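Local coordinates for Afp3 (Serratia entomophila, PDB 6RBN), which probably builds part of the contractile sheath that surrounds the inner tube of the anti-feeding prophage, a phage-tail-like injection system, at residues 293-298 with 326-331; 303-308 with 322-327. All blocks are in the same frame, centred on the assembly; numbering follows the deposited sequence.

Contact 1: 293-298 with 326-331; sequences NVVLNG and SDRGLV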
loop_
_atom_site.group_PDB
_atom_site.type_symbol
_atom_site.label_atom_id
_atom_site.label_comp_id
_atom_site.label_asym_id
_atom_site.label_seq_id
_atom_site.Cartn_x
_atom_site.Cartn_y
_atom_site.Cartn_z
ATOM N N ASN D 293 -64.009 13.653 10.488
ATOM C CA ASN D 293 -64.450 12.547 11.329
ATOM C C ASN D 293 -64.048 12.757 12.778
ATOM O O ASN D 293 -63.889 11.779 13.516
ATOM C CB ASN D 293 -63.911 11.194 10.861
ATOM C CG ASN D 293 -64.724 10.593 9.746
ATOM O OD1 ASN D 293 -65.945 10.651 9.767
ATOM N ND2 ASN D 293 -64.052 9.993 8.778
ATOM N N VAL D 294 -63.878 13.983 13.200
ATOM C CA VAL D 294 -63.422 14.280 14.549
ATOM C C VAL D 294 -64.633 14.370 15.459
ATOM O O VAL D 294 -65.609 15.061 15.152
ATOM C CB VAL D 294 -62.600 15.580 14.564
ATOM C CG1 VAL D 294 -62.121 15.899 15.971
ATOM C CG2 VAL D 294 -61.428 15.467 13.611
ATOM N N VAL D 295 -64.582 13.657 16.575
ATOM C CA VAL D 295 -65.632 13.706 17.578
ATOM C C VAL D 295 -65.396 14.923 18.458
ATOM O O VAL D 295 -64.294 15.112 18.989
ATOM C CB VAL D 295 -65.662 12.413 18.406
ATOM C CG1 VAL D 295 -66.703 12.502 19.500
ATOM C CG2 VAL D 295 -65.933 11.226 17.509
ATOM N N LEU D 296 -66.420 15.754 18.608
ATOM C CA LEU D 296 -66.291 17.013 19.326
ATOM C C LEU D 296 -66.274 16.754 20.827
ATOM O O LEU D 296 -67.232 16.205 21.378
ATOM C CB LEU D 296 -67.437 17.948 18.953
ATOM C CG LEU D 296 -67.518 18.345 17.479
ATOM C CD1 LEU D 296 -68.766 19.159 17.211
ATOM C CD2 LEU D 296 -66.288 19.112 17.066
ATOM N N ASN D 297 -65.188 17.149 21.489
ATOM C CA ASN D 297 -65.095 17.025 22.932
ATOM C C ASN D 297 -65.886 18.137 23.605
ATOM O O ASN D 297 -66.259 19.132 22.979
ATOM C CB ASN D 297 -63.641 17.083 23.392
ATOM C CG ASN D 297 -62.840 15.895 22.935
ATOM O OD1 ASN D 297 -63.317 14.762 22.959
ATOM N ND2 ASN D 297 -61.609 16.143 22.512
ATOM N N GLY D 298 -66.140 17.966 24.896
ATOM C CA GLY D 298 -66.879 18.996 25.595
ATOM C C GLY D 298 -68.373 18.781 25.518
ATOM O O GLY D 298 -68.970 18.109 26.364
ATOM N N SER D 326 -74.904 7.574 17.338
ATOM C CA SER D 326 -75.197 7.076 18.678
ATOM C C SER D 326 -73.989 6.394 19.304
ATOM O O SER D 326 -73.782 6.475 20.521
ATOM C CB SER D 326 -76.381 6.114 18.627
ATOM O OG SER D 326 -76.045 4.944 17.905
ATOM N N ASP D 327 -73.178 5.718 18.494
ATOM C CA ASP D 327 -72.013 5.029 19.035
ATOM C C ASP D 327 -70.847 5.982 19.264
ATOM O O ASP D 327 -69.985 5.723 20.111
ATOM C CB ASP D 327 -71.610 3.877 18.112
ATOM C CG ASP D 327 -71.418 4.314 16.671
ATOM O OD1 ASP D 327 -71.735 5.475 16.340
ATOM O OD2 ASP D 327 -70.935 3.493 15.865
ATOM N N ARG D 328 -70.795 7.085 18.522
ATOM C CA ARG D 328 -69.633 7.961 18.550
ATOM C C ARG D 328 -69.871 9.274 19.278
ATOM O O ARG D 328 -69.004 9.709 20.039
ATOM C CB ARG D 328 -69.170 8.259 17.122
ATOM C CG ARG D 328 -68.743 7.023 16.361
ATOM C CD ARG D 328 -68.303 7.357 14.954
ATOM N NE ARG D 328 -67.032 8.069 14.932
ATOM C CZ ARG D 328 -66.511 8.621 13.843
ATOM N NH1 ARG D 328 -67.157 8.547 12.690
ATOM N NH2 ARG D 328 -65.347 9.249 13.909
ATOM N N GLY D 329 -71.013 9.918 19.065
ATOM C CA GLY D 329 -71.276 11.200 19.687
ATOM C C GLY D 329 -71.579 12.277 18.671
ATOM O O GLY D 329 -72.428 12.081 17.801
ATOM N N LEU D 330 -70.887 13.410 18.754
ATOM C CA LEU D 330 -71.059 14.505 17.803
ATOM C C LEU D 330 -69.858 14.519 16.875
ATOM O O LEU D 330 -68.743 14.825 17.304
ATOM C CB LEU D 330 -71.212 15.847 18.509
ATOM C CG LEU D 330 -72.499 16.041 19.300
ATOM C CD1 LEU D 330 -72.491 17.388 19.982
ATOM C CD2 LEU D 330 -73.686 15.911 18.379
ATOM N N VAL D 331 -70.088 14.203 15.608
ATOM C CA VAL D 331 -69.033 14.092 14.612
ATOM C C VAL D 331 -69.251 15.169 13.565
ATOM O O VAL D 331 -70.357 15.312 13.035
ATOM C CB VAL D 331 -69.035 12.689 13.972
ATOM C CG1 VAL D 331 -67.979 12.580 12.896
ATOM C CG2 VAL D 331 -68.828 11.625 15.025
#
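R328 reaches across to N293 and V295 with a side chain bent at chi3 (71°), which carries its guanidinium alongside 293-298. NH2 ends 2.9 Å from the backbone O of N293, which lies at the edge of the group, near its plane. CB of N293 comes up to that edge too, while the N293 amide is turned 52° from the guanidinium. One face of the guanidinium lies against V331, whose CG2 sits 3.9 Å above the plane, over the centre. That methyl also meets CG2 of V295 at 3.8 Å. In both valines CG2 is anti to the carbonyl carbon; the other V331 branch, CG1, points instead at CA of N293. V295 and V331 form a single beta bridge; beside it the hydrogen bond between the segments is nearly straight, L296 N giving to L330 O at 2.8 Å. R328 and G329 form a classic beta bulge opposite F325 as the chain enters strand 329-332. On the Afp2 chain, N268 packs against both N293 and R328. The loop 293-298 lies between helix 271-284, where V294 and L296 touch V277, and the hairpin, where L296 meets I322 of strand 322-325.

Contact 2: 303-308 with 322-327; sequences SVRVTN and IRHFSD
V306 and R323 bring the two backbones nearest, their CA atoms 6.6 Å apart, with R305 and H324 the next pair at 7.1 Å. No backbone hydrogen bond joins the segments: 303-308 is an irregular loop passing strand 322-325, and side chains make the link. R323 does most of the work. Its chain bends at chi2 (-72°) and again at chi3, folding the guanidinium back along the loop toward N308. NH1 and NH2 grip N308 end-on, both giving to the single acceptor OD1, at 3.0 Å for NH1. They come from the same face of the amide, NH2 well above its plane, and the amide and guanidinium planes are 66° apart. The carbonyl oxygens of V306 and T307 lie over one face of the guanidinium; V306 O comes within 3.2 Å of NE of R323, but at an angle too poor for a hydrogen bond. NH1 has a second acceptor in Q311 OE1, and V7 of another sheath subunit packs on both R323 and N308.

One residue on along the strand, H324 meets R305 obliquely. NH1 of R305 stands 3.5 Å above the plane of the H324 imidazole, offset toward its rim, and NH2 lies 3.3 Å from ND1. That NH2 is anchored on Q96 O of the Afp2 chain, so the arginine spans the intra-chain contact and the subunit boundary. CB of V306 comes only loosely near CD of R323, at 4.4 Å.

T307 occupies the N-cap position of helix 308-311, with a weak bond from Q310 N to its OG1. The arrangement is a capped helix start tied by an arginine to a beta-hairpin strand, within the subtilisin-like domain of the tail sheath family.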
loop_
_atom_site.group_PDB
_atom_site.type_symbol
_atom_site.label_atom_id
_atom_site.label_comp_id
_atom_site.label_asym_id
_atom_site.label_seq_id
_atom_site.Cartn_x
_atom_site.Cartn_y
_atom_site.Cartn_z
ATOM N N SER D 303 -78.377 21.528 18.533
ATOM C CA SER D 303 -79.697 22.119 18.721
ATOM C C SER D 303 -80.728 21.513 17.779
ATOM O O SER D 303 -81.911 21.429 18.123
ATOM C CB SER D 303 -79.626 23.630 18.524
ATOM O OG SER D 303 -79.333 23.945 17.178
ATOM N N VAL D 304 -80.310 21.107 16.583
ATOM C CA VAL D 304 -81.191 20.503 15.590
ATOM C C VAL D 304 -80.564 19.195 15.139
ATOM O O VAL D 304 -79.430 19.186 14.643
ATOM C CB VAL D 304 -81.427 21.425 14.381
ATOM C CG1 VAL D 304 -82.216 20.698 13.311
ATOM C CG2 VAL D 304 -82.156 22.687 14.796
ATOM N N ARG D 305 -81.289 18.092 15.303
ATOM C CA ARG D 305 -80.822 16.800 14.817
ATOM C C ARG D 305 -81.156 16.697 13.335
ATOM O O ARG D 305 -82.329 16.633 12.958
ATOM C CB ARG D 305 -81.449 15.660 15.610
ATOM C CG ARG D 305 -81.046 15.652 17.071
ATOM C CD ARG D 305 -81.696 14.507 17.807
ATOM N NE ARG D 305 -81.176 13.221 17.359
ATOM C CZ ARG D 305 -80.142 12.606 17.918
ATOM N NH1 ARG D 305 -79.529 13.156 18.954
ATOM N NH2 ARG D 305 -79.729 11.437 17.450
ATOM N N VAL D 306 -80.126 16.681 12.499
ATOM C CA VAL D 306 -80.283 16.802 11.054
ATOM C C VAL D 306 -80.367 15.412 10.436
ATOM O O VAL D 306 -79.518 14.555 10.689
ATOM C CB VAL D 306 -79.129 17.617 10.453
ATOM C CG1 VAL D 306 -79.205 17.648 8.952
ATOM C CG2 VAL D 306 -79.146 19.027 11.001
ATOM N N THR D 307 -81.397 15.189 9.619
ATOM C CA THR D 307 -81.587 13.916 8.942
ATOM C C THR D 307 -80.699 13.831 7.704
ATOM O O THR D 307 -79.951 14.752 7.378
ATOM C CB THR D 307 -83.049 13.732 8.545
ATOM O OG1 THR D 307 -83.387 14.675 7.523
ATOM C CG2 THR D 307 -83.937 13.995 9.727
ATOM N N ASN D 308 -80.785 12.696 7.005
ATOM C CA ASN D 308 -80.047 12.547 5.755
ATOM C C ASN D 308 -80.699 13.337 4.629
ATOM O O ASN D 308 -80.006 13.894 3.772
ATOM C CB ASN D 308 -79.945 11.073 5.362
ATOM C CG ASN D 308 -79.005 10.296 6.251
ATOM O OD1 ASN D 308 -77.955 10.794 6.648
ATOM N ND2 ASN D 308 -79.368 9.058 6.552
ATOM N N ILE D 322 -72.882 19.184 11.282
ATOM C CA ILE D 322 -72.487 18.471 12.493
ATOM C C ILE D 322 -73.561 17.431 12.784
ATOM O O ILE D 322 -74.692 17.782 13.135
ATOM C CB ILE D 322 -72.332 19.430 13.682
ATOM C CG1 ILE D 322 -71.396 20.586 13.341
ATOM C CG2 ILE D 322 -71.822 18.676 14.891
ATOM C CD1 ILE D 322 -70.001 20.167 13.030
ATOM N N ARG D 323 -73.216 16.157 12.651
ATOM C CA ARG D 323 -74.163 15.065 12.819
ATOM C C ARG D 323 -73.976 14.396 14.172
ATOM O O ARG D 323 -72.920 14.492 14.799
ATOM C CB ARG D 323 -74.000 14.023 11.709
ATOM C CG ARG D 323 -74.375 14.514 10.333
ATOM C CD ARG D 323 -75.869 14.677 10.204
ATOM N NE ARG D 323 -76.566 13.410 10.391
ATOM C CZ ARG D 323 -76.794 12.534 9.419
ATOM N NH1 ARG D 323 -76.386 12.788 8.187
ATOM N NH2 ARG D 323 -77.435 11.406 9.679
ATOM N N HIS D 324 -75.023 13.709 14.616
ATOM C CA HIS D 324 -74.977 12.906 15.828
ATOM C C HIS D 324 -75.066 11.433 15.469
ATOM O O HIS D 324 -76.026 11.002 14.823
ATOM C CB HIS D 324 -76.104 13.273 16.793
ATOM C CG HIS D 324 -76.012 12.573 18.113
ATOM N ND1 HIS D 324 -76.529 11.314 18.325
ATOM C CD2 HIS D 324 -75.455 12.953 19.286
ATOM C CE1 HIS D 324 -76.296 10.949 19.572
ATOM N NE2 HIS D 324 -75.647 11.926 20.179
ATOM N N PHE D 325 -74.064 10.669 15.881
ATOM C CA PHE D 325 -74.063 9.221 15.762
ATOM C C PHE D 325 -74.110 8.633 17.163
ATOM O O PHE D 325 -73.446 9.144 18.071
ATOM C CB PHE D 325 -72.829 8.736 15.005
ATOM C CG PHE D 325 -72.801 9.169 13.571
ATOM C CD1 PHE D 325 -73.535 8.491 12.615
ATOM C CD2 PHE D 325 -72.049 10.261 13.181
ATOM C CE1 PHE D 325 -73.516 8.891 11.296
ATOM C CE2 PHE D 325 -72.028 10.665 11.865
ATOM C CZ PHE D 325 -72.761 9.979 10.923
ATOM N N SER D 326 -74.904 7.574 17.338
ATOM C CA SER D 326 -75.197 7.076 18.678
ATOM C C SER D 326 -73.989 6.394 19.304
ATOM O O SER D 326 -73.782 6.475 20.521
ATOM C CB SER D 326 -76.381 6.114 18.627
ATOM O OG SER D 326 -76.045 4.944 17.905
ATOM N N ASP D 327 -73.178 5.718 18.494
ATOM C CA ASP D 327 -72.013 5.029 19.035
ATOM C C ASP D 327 -70.847 5.982 19.264
ATOM O O ASP D 327 -69.985 5.723 20.111
ATOM C CB ASP D 327 -71.610 3.877 18.112
ATOM C CG ASP D 327 -71.418 4.314 16.671
ATOM O OD1 ASP D 327 -71.735 5.475 16.340
ATOM O OD2 ASP D 327 -70.935 3.493 15.865
#

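How the contacts relate
Following the chain from the N terminus, 293-298 comes first, then strand 301-302, then 303-308 leading into helix 308-311. A further 13 residues separate this second segment from 322-327, where contact 2 closes the inner loop; contact 1 closes the outer one at 326-331, after 27 residues. Contact 2 is thus nested within contact 1, apart from S326 and D327, which both contacts share, in the turn between antiparallel strands 322-325 and 329-332. Within this hairpin V331 N probably bonds to R323 O, and L330 packs on H324. The two loops therefore hold different strands of one small sheet, tying it to helix 271-284 through contact 1 and to helix 308-311 through contact 2.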